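Local coordinates for VgrG protein (Vibrio cholerae, PDB 4DTH) that binds ATP and magnesium ions in its actin cross-linking domain, a toxin domain that probably uses the nucleotide to join actin monomers covalently into oligomers, at residues 182-187 with 193-198; 228-233 with 348-353; 116-121 with 149-154. All blocks are in the same frame, centred on the assembly; numbering follows the deposited sequence.

Contact 1: residues 182-187 with 193-198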
loop_
_atom_site.group_PDB
_atom_site.type_symbol
_atom_site.label_atom_id
_atom_site.label_comp_id
_atom_site.label_asym_id
_atom_site.label_seq_id
_atom_site.Cartn_x
_atom_site.Cartn_y
_atom_site.Cartn_z
ATOM N N LYS A 182 4.926 7.516 -16.952
ATOM C CA LYS A 182 5.401 8.585 -17.833
ATOM C C LYS A 182 4.997 9.994 -17.352
ATOM O O LYS A 182 5.535 10.989 -17.843
ATOM C CB LYS A 182 4.975 8.331 -19.289
ATOM C CG LYS A 182 3.482 8.486 -19.545
ATOM C CD LYS A 182 3.161 8.373 -21.022
ATOM C CE LYS A 182 1.717 8.708 -21.258
ATOM N NZ LYS A 182 1.266 8.343 -22.624
ATOM N N GLY A 183 4.067 10.063 -16.407
ATOM C CA GLY A 183 3.597 11.341 -15.881
ATOM C C GLY A 183 4.398 11.888 -14.719
ATOM O O GLY A 183 4.342 13.092 -14.453
ATOM N N PHE A 184 5.119 11.014 -13.991
ATOM C CA PHE A 184 5.882 11.438 -12.813
ATOM C C PHE A 184 7.030 12.379 -13.183
ATOM O O PHE A 184 8.005 11.958 -13.800
ATOM C CB PHE A 184 6.379 10.242 -11.992
ATOM C CG PHE A 184 6.541 10.566 -10.526
ATOM C CD1 PHE A 184 7.556 11.413 -10.090
ATOM C CD2 PHE A 184 5.695 10.004 -9.574
ATOM C CE1 PHE A 184 7.699 11.721 -8.734
ATOM C CE2 PHE A 184 5.838 10.316 -8.222
ATOM C CZ PHE A 184 6.841 11.163 -7.808
ATOM N N GLY A 185 6.883 13.633 -12.771
ATOM C CA GLY A 185 7.823 14.711 -13.055
ATOM C C GLY A 185 7.249 15.742 -14.010
ATOM O O GLY A 185 7.825 16.821 -14.168
ATOM N N THR A 186 6.098 15.425 -14.656
ATOM C CA THR A 186 5.461 16.352 -15.609
ATOM C C THR A 186 4.602 17.422 -14.923
ATOM O O THR A 186 4.260 18.418 -15.567
ATOM C CB THR A 186 4.671 15.613 -16.706
ATOM O OG1 THR A 186 3.514 15.002 -16.126
ATOM C CG2 THR A 186 5.515 14.597 -17.481
ATOM N N SER A 187 4.210 17.203 -13.636
ATOM C CA SER A 187 3.373 18.120 -12.835
ATOM C C SER A 187 2.036 18.467 -13.545
ATOM O O SER A 187 1.433 19.502 -13.250
ATOM C CB SER A 187 4.134 19.414 -12.517
ATOM O OG SER A 187 5.524 19.237 -12.297
ATOM N N ARG A 193 1.238 16.486 -9.008
ATOM C CA ARG A 193 1.875 17.552 -8.228
ATOM C C ARG A 193 1.950 17.182 -6.749
ATOM O O ARG A 193 2.968 17.452 -6.107
ATOM C CB ARG A 193 1.164 18.893 -8.446
ATOM C CG ARG A 193 1.317 19.373 -9.883
ATOM C CD ARG A 193 0.903 20.813 -10.075
ATOM N NE ARG A 193 -0.547 21.001 -9.951
ATOM C CZ ARG A 193 -1.419 20.871 -10.942
ATOM N NH1 ARG A 193 -1.008 20.536 -12.157
ATOM N NH2 ARG A 193 -2.712 21.070 -10.726
ATOM N N LEU A 194 0.889 16.506 -6.228
ATOM C CA LEU A 194 0.866 16.031 -4.848
ATOM C C LEU A 194 1.995 14.987 -4.647
ATOM O O LEU A 194 2.735 15.058 -3.665
ATOM C CB LEU A 194 -0.515 15.419 -4.517
ATOM C CG LEU A 194 -0.698 14.866 -3.108
ATOM C CD1 LEU A 194 -0.615 15.976 -2.057
ATOM C CD2 LEU A 194 -2.022 14.118 -2.986
ATOM N N LEU A 195 2.136 14.043 -5.602
ATOM C CA LEU A 195 3.172 13.000 -5.537
ATOM C C LEU A 195 4.571 13.579 -5.659
ATOM O O LEU A 195 5.481 13.142 -4.951
ATOM C CB LEU A 195 2.950 11.934 -6.617
ATOM C CG LEU A 195 1.708 11.051 -6.446
ATOM C CD1 LEU A 195 1.478 10.251 -7.678
ATOM C CD2 LEU A 195 1.816 10.148 -5.212
ATOM N N GLU A 196 4.740 14.570 -6.541
ATOM C CA GLU A 196 6.026 15.238 -6.752
ATOM C C GLU A 196 6.464 16.067 -5.544
ATOM O O GLU A 196 7.651 16.390 -5.416
ATOM C CB GLU A 196 5.996 16.085 -8.020
ATOM C CG GLU A 196 6.002 15.262 -9.296
ATOM C CD GLU A 196 5.524 16.038 -10.505
ATOM O OE1 GLU A 196 5.568 17.288 -10.467
ATOM O OE2 GLU A 196 5.110 15.396 -11.494
ATOM N N SER A 197 5.518 16.382 -4.642
ATOM C CA SER A 197 5.819 17.115 -3.411
ATOM C C SER A 197 6.457 16.212 -2.344
ATOM O O SER A 197 6.876 16.725 -1.302
ATOM C CB SER A 197 4.580 17.828 -2.875
ATOM O OG SER A 197 3.710 16.926 -2.209
ATOM N N ALA A 198 6.560 14.878 -2.601
ATOM C CA ALA A 198 7.197 13.939 -1.663
ATOM C C ALA A 198 8.600 14.481 -1.332
ATOM O O ALA A 198 9.292 14.946 -2.245
ATOM C CB ALA A 198 7.301 12.553 -2.280
#

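Contact 2: residues 228-233 with 348-353. With ATP (adenosine-5'-triphosphate), chain B; SO4 (sulfate ion), chain F.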
loop_
_atom_site.group_PDB
_atom_site.type_symbol
_atom_site.label_atom_id
_atom_site.label_comp_id
_atom_site.label_asym_id
_atom_site.label_seq_id
_atom_site.Cartn_x
_atom_site.Cartn_y
_atom_site.Cartn_z
ATOM N N PHE A 228 15.047 9.395 -14.943
ATOM C CA PHE A 228 16.285 9.592 -14.189
ATOM C C PHE A 228 16.006 10.254 -12.847
ATOM O O PHE A 228 16.504 9.770 -11.841
ATOM C CB PHE A 228 17.292 10.430 -14.994
ATOM C CG PHE A 228 18.534 10.806 -14.218
ATOM C CD1 PHE A 228 19.619 9.939 -14.149
ATOM C CD2 PHE A 228 18.634 12.043 -13.591
ATOM C CE1 PHE A 228 20.785 10.306 -13.468
ATOM C CE2 PHE A 228 19.810 12.412 -12.921
ATOM C CZ PHE A 228 20.864 11.532 -12.854
ATOM N N ALA A 229 15.223 11.354 -12.823
ATOM C CA ALA A 229 14.922 12.040 -11.562
ATOM C C ALA A 229 14.167 11.141 -10.580
ATOM O O ALA A 229 14.482 11.146 -9.389
ATOM C CB ALA A 229 14.137 13.305 -11.817
ATOM N N TYR A 230 13.201 10.358 -11.082
ATOM C CA TYR A 230 12.399 9.448 -10.268
ATOM C C TYR A 230 13.284 8.362 -9.645
ATOM O O TYR A 230 13.297 8.214 -8.416
ATOM C CB TYR A 230 11.271 8.831 -11.123
ATOM C CG TYR A 230 10.422 7.828 -10.371
ATOM C CD1 TYR A 230 9.495 8.244 -9.417
ATOM C CD2 TYR A 230 10.577 6.461 -10.575
ATOM C CE1 TYR A 230 8.726 7.326 -8.706
ATOM C CE2 TYR A 230 9.802 5.532 -9.882
ATOM C CZ TYR A 230 8.880 5.971 -8.946
ATOM O OH TYR A 230 8.139 5.057 -8.245
ATOM N N LEU A 231 14.024 7.610 -10.488
ATOM C CA LEU A 231 14.896 6.528 -10.017
ATOM C C LEU A 231 16.015 7.042 -9.129
ATOM O O LEU A 231 16.229 6.477 -8.059
ATOM C CB LEU A 231 15.475 5.723 -11.191
ATOM C CG LEU A 231 14.508 4.786 -11.906
ATOM C CD1 LEU A 231 15.205 4.082 -13.062
ATOM C CD2 LEU A 231 13.903 3.743 -10.929
ATOM N N THR A 232 16.712 8.123 -9.541
ATOM C CA THR A 232 17.791 8.673 -8.714
ATOM C C THR A 232 17.257 9.093 -7.345
ATOM O O THR A 232 17.897 8.787 -6.348
ATOM C CB THR A 232 18.560 9.793 -9.427
ATOM O OG1 THR A 232 19.027 9.318 -10.692
ATOM C CG2 THR A 232 19.747 10.271 -8.616
ATOM N N SER A 233 16.078 9.751 -7.292
ATOM C CA SER A 233 15.482 10.167 -6.015
ATOM C C SER A 233 15.239 8.956 -5.104
ATOM O O SER A 233 15.572 9.012 -3.924
ATOM C CB SER A 233 14.190 10.946 -6.240
ATOM O OG SER A 233 14.478 12.174 -6.899
ATOM N N ILE A 348 2.442 3.432 -11.783
ATOM C CA ILE A 348 3.282 3.342 -10.586
ATOM C C ILE A 348 2.477 3.847 -9.414
ATOM O O ILE A 348 1.749 4.837 -9.538
ATOM C CB ILE A 348 4.691 3.989 -10.736
ATOM C CG1 ILE A 348 4.597 5.472 -11.190
ATOM C CG2 ILE A 348 5.564 3.120 -11.674
ATOM C CD1 ILE A 348 5.978 6.248 -11.273
ATOM N N LEU A 349 2.547 3.122 -8.292
ATOM C CA LEU A 349 1.717 3.384 -7.121
ATOM C C LEU A 349 2.437 3.926 -5.921
ATOM O O LEU A 349 3.602 3.619 -5.707
ATOM C CB LEU A 349 0.954 2.106 -6.754
ATOM C CG LEU A 349 -0.356 1.893 -7.527
ATOM C CD1 LEU A 349 -0.113 1.531 -9.008
ATOM C CD2 LEU A 349 -1.146 0.836 -6.890
ATOM N N PHE A 350 1.719 4.730 -5.108
ATOM C CA PHE A 350 2.312 5.370 -3.939
ATOM C C PHE A 350 1.379 5.347 -2.769
ATOM O O PHE A 350 0.209 5.710 -2.902
ATOM C CB PHE A 350 2.711 6.821 -4.267
ATOM C CG PHE A 350 3.660 6.912 -5.434
ATOM C CD1 PHE A 350 5.036 6.813 -5.240
ATOM C CD2 PHE A 350 3.180 7.028 -6.734
ATOM C CE1 PHE A 350 5.912 6.829 -6.326
ATOM C CE2 PHE A 350 4.057 7.050 -7.822
ATOM C CZ PHE A 350 5.416 6.940 -7.612
ATOM N N GLU A 351 1.908 4.952 -1.605
ATOM C CA GLU A 351 1.124 4.876 -0.383
ATOM C C GLU A 351 1.370 6.094 0.498
ATOM O O GLU A 351 2.512 6.361 0.896
ATOM C CB GLU A 351 1.477 3.577 0.369
ATOM C CG GLU A 351 0.758 3.409 1.696
ATOM C CD GLU A 351 1.158 2.173 2.478
ATOM O OE1 GLU A 351 1.403 1.120 1.851
ATOM O OE2 GLU A 351 1.152 2.241 3.726
ATOM N N PHE A 352 0.291 6.810 0.831
ATOM C CA PHE A 352 0.343 7.946 1.750
ATOM C C PHE A 352 0.210 7.344 3.146
ATOM O O PHE A 352 -0.876 6.895 3.526
ATOM C CB PHE A 352 -0.788 8.943 1.448
ATOM C CG PHE A 352 -0.554 9.707 0.167
ATOM C CD1 PHE A 352 -0.858 9.139 -1.068
ATOM C CD2 PHE A 352 -0.015 10.989 0.193
ATOM C CE1 PHE A 352 -0.629 9.844 -2.256
ATOM C CE2 PHE A 352 0.195 11.701 -0.995
ATOM C CZ PHE A 352 -0.097 11.117 -2.209
ATOM N N ARG A 353 1.329 7.283 3.884
ATOM C CA ARG A 353 1.408 6.696 5.235
ATOM C C ARG A 353 0.447 7.372 6.207
ATOM O O ARG A 353 -0.157 6.712 7.051
ATOM C CB ARG A 353 2.854 6.678 5.744
ATOM C CG ARG A 353 3.791 5.820 4.858
ATOM C CD ARG A 353 3.480 4.322 4.932
ATOM N NE ARG A 353 3.817 3.770 6.250
ATOM C CZ ARG A 353 3.511 2.546 6.666
ATOM N NH1 ARG A 353 2.841 1.715 5.874
ATOM N NH2 ARG A 353 3.887 2.136 7.872
HETATM P PG ATP B . 2.240 -3.727 2.044
HETATM O O1G ATP B . 2.396 -2.247 2.200
HETATM O O2G ATP B . 3.266 -4.280 1.095
HETATM O O3G ATP B . 2.365 -4.453 3.353
HETATM P PB ATP B . -0.043 -5.135 0.992
HETATM O O1B ATP B . 0.792 -6.076 0.219
HETATM O O2B ATP B . -0.591 -5.859 2.198
HETATM O O3B ATP B . 0.779 -3.973 1.437
HETATM P PA ATP B . -1.331 -4.174 -1.337
HETATM O O1A ATP B . 0.005 -4.295 -1.956
HETATM O O2A ATP B . -2.276 -5.116 -2.087
HETATM O O3A ATP B . -1.253 -4.595 0.090
HETATM O "O5'" ATP B . -1.813 -2.647 -1.449
HETATM C "C5'" ATP B . -3.194 -2.399 -1.138
HETATM C "C4'" ATP B . -3.594 -0.973 -1.411
HETATM O "O4'" ATP B . -3.299 -0.626 -2.795
HETATM C "C3'" ATP B . -5.093 -0.715 -1.243
HETATM O "O3'" ATP B . -5.369 0.591 -0.743
HETATM C "C2'" ATP B . -5.603 -0.898 -2.665
HETATM O "O2'" ATP B . -6.893 -0.352 -2.891
HETATM C "C1'" ATP B . -4.497 -0.183 -3.415
HETATM N N9 ATP B . -4.422 -0.427 -4.858
HETATM C C8 ATP B . -4.264 -1.632 -5.487
HETATM N N7 ATP B . -4.220 -1.539 -6.794
HETATM C C5 ATP B . -4.362 -0.180 -7.042
HETATM C C6 ATP B . -4.383 0.582 -8.227
HETATM N N6 ATP B . -4.257 0.061 -9.454
HETATM N N1 ATP B . -4.522 1.922 -8.108
HETATM C C2 ATP B . -4.632 2.457 -6.889
HETATM N N3 ATP B . -4.623 1.847 -5.707
HETATM C C4 ATP B . -4.488 0.516 -5.846
HETATM S S SO4 F . 2.796 -1.449 8.000
HETATM O O1 SO4 F . 1.909 -2.348 8.747
HETATM O O2 SO4 F . 3.180 -0.344 8.843
HETATM O O3 SO4 F . 3.954 -2.204 7.558
HETATM O O4 SO4 F . 2.093 -0.944 6.819
HETATM O O HOH W 1 6.038 3.342 -7.103
#

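Contact 3: residues 116-121 with 149-154. With SO4 (sulfate ion), chain H.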
loop_
_atom_site.group_PDB
_atom_site.type_symbol
_atom_site.label_atom_id
_atom_site.label_comp_id
_atom_site.label_asym_id
_atom_site.label_seq_id
_atom_site.Cartn_x
_atom_site.Cartn_y
_atom_site.Cartn_z
ATOM N N THR A 116 -21.274 -0.353 11.335
ATOM C CA THR A 116 -22.511 -0.449 12.118
ATOM C C THR A 116 -22.980 -1.901 12.225
ATOM O O THR A 116 -23.456 -2.310 13.282
ATOM C CB THR A 116 -23.615 0.490 11.602
ATOM O OG1 THR A 116 -24.198 -0.034 10.401
ATOM C CG2 THR A 116 -23.130 1.912 11.414
ATOM N N HIS A 117 -22.822 -2.679 11.139
ATOM C CA HIS A 117 -23.179 -4.102 11.114
ATOM C C HIS A 117 -22.307 -4.887 12.123
ATOM O O HIS A 117 -22.827 -5.741 12.855
ATOM C CB HIS A 117 -23.044 -4.649 9.679
ATOM C CG HIS A 117 -23.324 -6.110 9.569
ATOM N ND1 HIS A 117 -24.617 -6.592 9.467
ATOM C CD2 HIS A 117 -22.463 -7.154 9.547
ATOM C CE1 HIS A 117 -24.503 -7.910 9.402
ATOM N NE2 HIS A 117 -23.227 -8.293 9.443
ATOM N N PHE A 118 -20.995 -4.569 12.182
ATOM C CA PHE A 118 -20.057 -5.181 13.135
ATOM C C PHE A 118 -20.447 -4.833 14.576
ATOM O O PHE A 118 -20.327 -5.687 15.457
ATOM C CB PHE A 118 -18.619 -4.717 12.854
ATOM C CG PHE A 118 -17.807 -5.511 11.850
ATOM C CD1 PHE A 118 -17.750 -6.902 11.919
ATOM C CD2 PHE A 118 -16.991 -4.865 10.929
ATOM C CE1 PHE A 118 -16.937 -7.631 11.041
ATOM C CE2 PHE A 118 -16.182 -5.597 10.050
ATOM C CZ PHE A 118 -16.176 -6.975 10.102
ATOM N N THR A 119 -20.896 -3.575 14.814
ATOM C CA THR A 119 -21.350 -3.100 16.139
ATOM C C THR A 119 -22.485 -4.009 16.651
ATOM O O THR A 119 -22.447 -4.432 17.806
ATOM C CB THR A 119 -21.727 -1.603 16.088
ATOM O OG1 THR A 119 -20.600 -0.848 15.638
ATOM C CG2 THR A 119 -22.207 -1.066 17.446
ATOM N N THR A 120 -23.460 -4.348 15.781
ATOM C CA THR A 120 -24.558 -5.249 16.146
ATOM C C THR A 120 -24.014 -6.668 16.324
ATOM O O THR A 120 -24.394 -7.339 17.276
ATOM C CB THR A 120 -25.679 -5.167 15.086
ATOM O OG1 THR A 120 -26.169 -3.830 15.071
ATOM C CG2 THR A 120 -26.838 -6.122 15.362
ATOM N N HIS A 121 -23.097 -7.103 15.426
ATOM C CA HIS A 121 -22.521 -8.452 15.462
ATOM C C HIS A 121 -21.833 -8.784 16.780
ATOM O O HIS A 121 -22.079 -9.842 17.330
ATOM C CB HIS A 121 -21.563 -8.676 14.276
ATOM C CG HIS A 121 -21.084 -10.094 14.164
ATOM N ND1 HIS A 121 -21.824 -11.053 13.497
ATOM C CD2 HIS A 121 -19.956 -10.673 14.650
ATOM C CE1 HIS A 121 -21.120 -12.171 13.570
ATOM N NE2 HIS A 121 -19.993 -11.997 14.259
ATOM N N HIS A 149 -13.294 -18.374 10.641
ATOM C CA HIS A 149 -12.970 -17.154 11.379
ATOM C C HIS A 149 -14.043 -16.875 12.414
ATOM O O HIS A 149 -15.141 -17.434 12.338
ATOM C CB HIS A 149 -12.826 -15.929 10.428
ATOM C CG HIS A 149 -14.135 -15.322 10.004
ATOM N ND1 HIS A 149 -14.805 -15.762 8.875
ATOM C CD2 HIS A 149 -14.870 -14.344 10.592
ATOM C CE1 HIS A 149 -15.914 -15.043 8.808
ATOM N NE2 HIS A 149 -15.996 -14.175 9.820
ATOM N N VAL A 150 -13.732 -15.998 13.372
ATOM C CA VAL A 150 -14.694 -15.473 14.341
ATOM C C VAL A 150 -14.420 -13.984 14.506
ATOM O O VAL A 150 -13.274 -13.543 14.358
ATOM C CB VAL A 150 -14.764 -16.206 15.719
ATOM C CG1 VAL A 150 -15.252 -17.642 15.575
ATOM C CG2 VAL A 150 -13.441 -16.144 16.486
ATOM N N ILE A 151 -15.465 -13.221 14.818
ATOM C CA ILE A 151 -15.349 -11.787 15.093
ATOM C C ILE A 151 -15.639 -11.630 16.579
ATOM O O ILE A 151 -16.660 -12.135 17.058
ATOM C CB ILE A 151 -16.339 -10.950 14.222
ATOM C CG1 ILE A 151 -16.070 -11.122 12.704
ATOM C CG2 ILE A 151 -16.343 -9.455 14.652
ATOM C CD1 ILE A 151 -14.677 -10.583 12.190
ATOM N N ALA A 152 -14.772 -10.908 17.298
ATOM C CA ALA A 152 -14.950 -10.691 18.730
ATOM C C ALA A 152 -14.659 -9.259 19.131
ATOM O O ALA A 152 -13.738 -8.640 18.602
ATOM C CB ALA A 152 -14.087 -11.648 19.531
ATOM N N ALA A 153 -15.440 -8.742 20.083
ATOM C CA ALA A 153 -15.311 -7.381 20.606
ATOM C C ALA A 153 -13.987 -7.157 21.305
ATOM O O ALA A 153 -13.422 -8.090 21.887
ATOM C CB ALA A 153 -16.432 -7.114 21.586
ATOM N N GLY A 154 -13.516 -5.914 21.252
ATOM C CA GLY A 154 -12.283 -5.500 21.908
ATOM C C GLY A 154 -11.089 -6.291 21.428
ATOM O O GLY A 154 -10.861 -6.397 20.220
HETATM S S SO4 H . -27.882 -4.708 8.465
HETATM O O1 SO4 H . -29.015 -4.797 9.380
HETATM O O2 SO4 H . -26.632 -4.494 9.228
HETATM O O3 SO4 H . -27.772 -5.962 7.725
HETATM O O4 SO4 H . -28.091 -3.572 7.540
#

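Contact 1: residues 182-187 with 193-198
Arg193 reaches back from helix 190-196 to the turn that leads into it: its NH1 donates to the backbone O of Ser187 at 2.9 Å, with the acceptor lying at the edge of the guanidinium and close to its plane. The bend in the arginine chain at chi3 (-70°) turns the head group back so that NH1 points at this carbonyl, while CG packs against CB of Ser187. Leu195 brings an apolar surface instead. Its CB lies 3.7 Å from CE2 of Phe184, the two side chains crossing at about a right angle, and an aliphatic residue suits this buried side of the helix.

Glu196 makes the polar grip. With CG anti to its own carbonyl carbon (chi1 -72°) and an extended chain beyond, the carboxylate enters the turn. OE2 takes two backbone donors, Gly185 N at 2.8 Å, coming from above the carboxylate plane, and Ser187 N at 2.9 Å, on the syn lone pair; OE1 meets Ser187 OG at 2.7 Å, also on its syn side. Three bonds thus limit the carboxylate's rotation and tie it to the type II turn (Gly183 to Thr186) and to Ser187 just after it. Glycine fits the third position, where the backbone takes a positive phi (111°) that residues with a side chain seldom adopt. Thr186 reinforces the turn, its N and OG1 both donating to Gly183 O. The methylene CG of Glu196 also lies 4.0 Å from CE1 of Phe184, so one side chain serves both the polar turn and the aromatic ring.

The contact joins the loop after strand 173-180 to the short helix that follows. Phe184 and Leu195 both rest on strand 343-352, Leu195 also touches Ile277 of strand 277-279, and the ring of Phe184 meets Tyr230 on helix 221-245.

Contact 2: residues 228-233 with 348-353
Tyr230 meets Ile348 and Phe350 through apolar contacts, its side chain and theirs coming from opposite directions. CD1 of Ile348 sits over one face of the tyrosine ring in a CH-pi contact, 4.1 Å from the centroid and 24° off the normal. Its chain, extended at chi2, carries this methyl out to the ring, a reach that suits isoleucine to the site. Phe350 meets the same ring rim to rim: the planes stand at 87°, yet neither ring lies over the other's face, and Tyr230 CE1 is 3.5 Å from Phe350 CZ. With CG anti to the backbone N (chi1 178°), the tyrosine extends from its helix toward the strand.

The polar link is indirect. A water lies 2.9 Å from Tyr230 OH and donates to Leu349 O at 2.8 Å, giving the buried hydroxyl a partner and joining helix to strand without a direct hydrogen bond. Tyrosine thus supplies both an aromatic surface and a polar end.

On the ligand side of the strand, Leu349 CD2 packs 3.4 Å from C5 of the ATP adenine, and Glu351 helps bind a magnesium ion. Arg353 NH1 forms a salt bridge with Glu351 OE2, while NH1 and NH2 grip a sulfate, probably from the crystallisation liquor, in nearly straight bonds.

Strand 343-352 runs between strands 173-180 and 277-279, which bond to its backbone; helix 221-245 packs against it through Tyr230, with Phe184 alongside and helices 204-212 and 292-307 flanking the helix.

Contact 3: residues 116-121 with 149-154
A helix packed on a β-strand through apolar side chains is the arrangement here: helix 101-124 lies against strand 150-153, and Ile151 meets both Phe118 and His121, residues three positions apart and therefore nearly one helical turn from each other. No hydrogen bond joins the two segments directly.

Ile151 touches both rings: CG1 and CD1 go to Phe118, CB to His121, and CG2 reaches both. Its CD1 lies 3.9 Å from Phe118 CE1, with CG1 of the same branch close behind, while CG2 approaches Phe118 CD1 at 4.0 Å. The root of the side chain faces the histidine: CB is 3.7 Å from His121 CD2, and CG2 lies 3.8 Å from that same ring carbon. The side chains of Phe118 and His121 each cross that of Ile151 at about a right angle, and both rings are met obliquely. With CG1 anti to the carbonyl carbon (chi1 -61°) and CG2 anti to the backbone N, the branched residue touches two neighbours at once, which suits isoleucine to this buried place. Phenylalanine suits the apolar side of the helix, its side chain bringing CE1 and CD1 to the strand.

His121 plays a double part. Its CG lies opposite the backbone N (chi1 -173°), carrying the imidazole outward so that CD2 packs obliquely on Ile151 while NE2 hydrogen-bonds to Gln128 O; a histidine thus fills apolar space and keeps its buried nitrogen partnered. A turn earlier, His117 ND1 donates to a sulfate oxygen, O2, at 2.9 Å, the anion probably coming from the crystallisation liquor and also held by Trp113.

Strand 150-153 pairs antiparallel with strand 34-38, whose Leu34 also touches Phe118. Further along helix 101-124, Ile122 packs on Ile151 and Ala153, while His117 reaches Ile142 of strand 140-144.

In the fold
Contacts 1 and 2 form one continuous region, their centres about 9 Å apart. Phe184 CE2 of contact 1 lies 3.5 Å from Phe350 CZ of contact 2, and Leu195 CD2 is 3.6 Å from Phe350 CB. Contact 2 carries this packing to the nucleotide, since its strand supplies Leu349 and Glu351 to the ATP pocket and Glu351 to a magnesium site completed by Glu28 and Gln174. Contact 1 stands back from it, the side chain of Leu195 being about 10 Å from ATP. Contact 3 lies on the opposite side of the chain's centre, its own centre about 38 Å from that of contact 2 and 41 Å from that of contact 1.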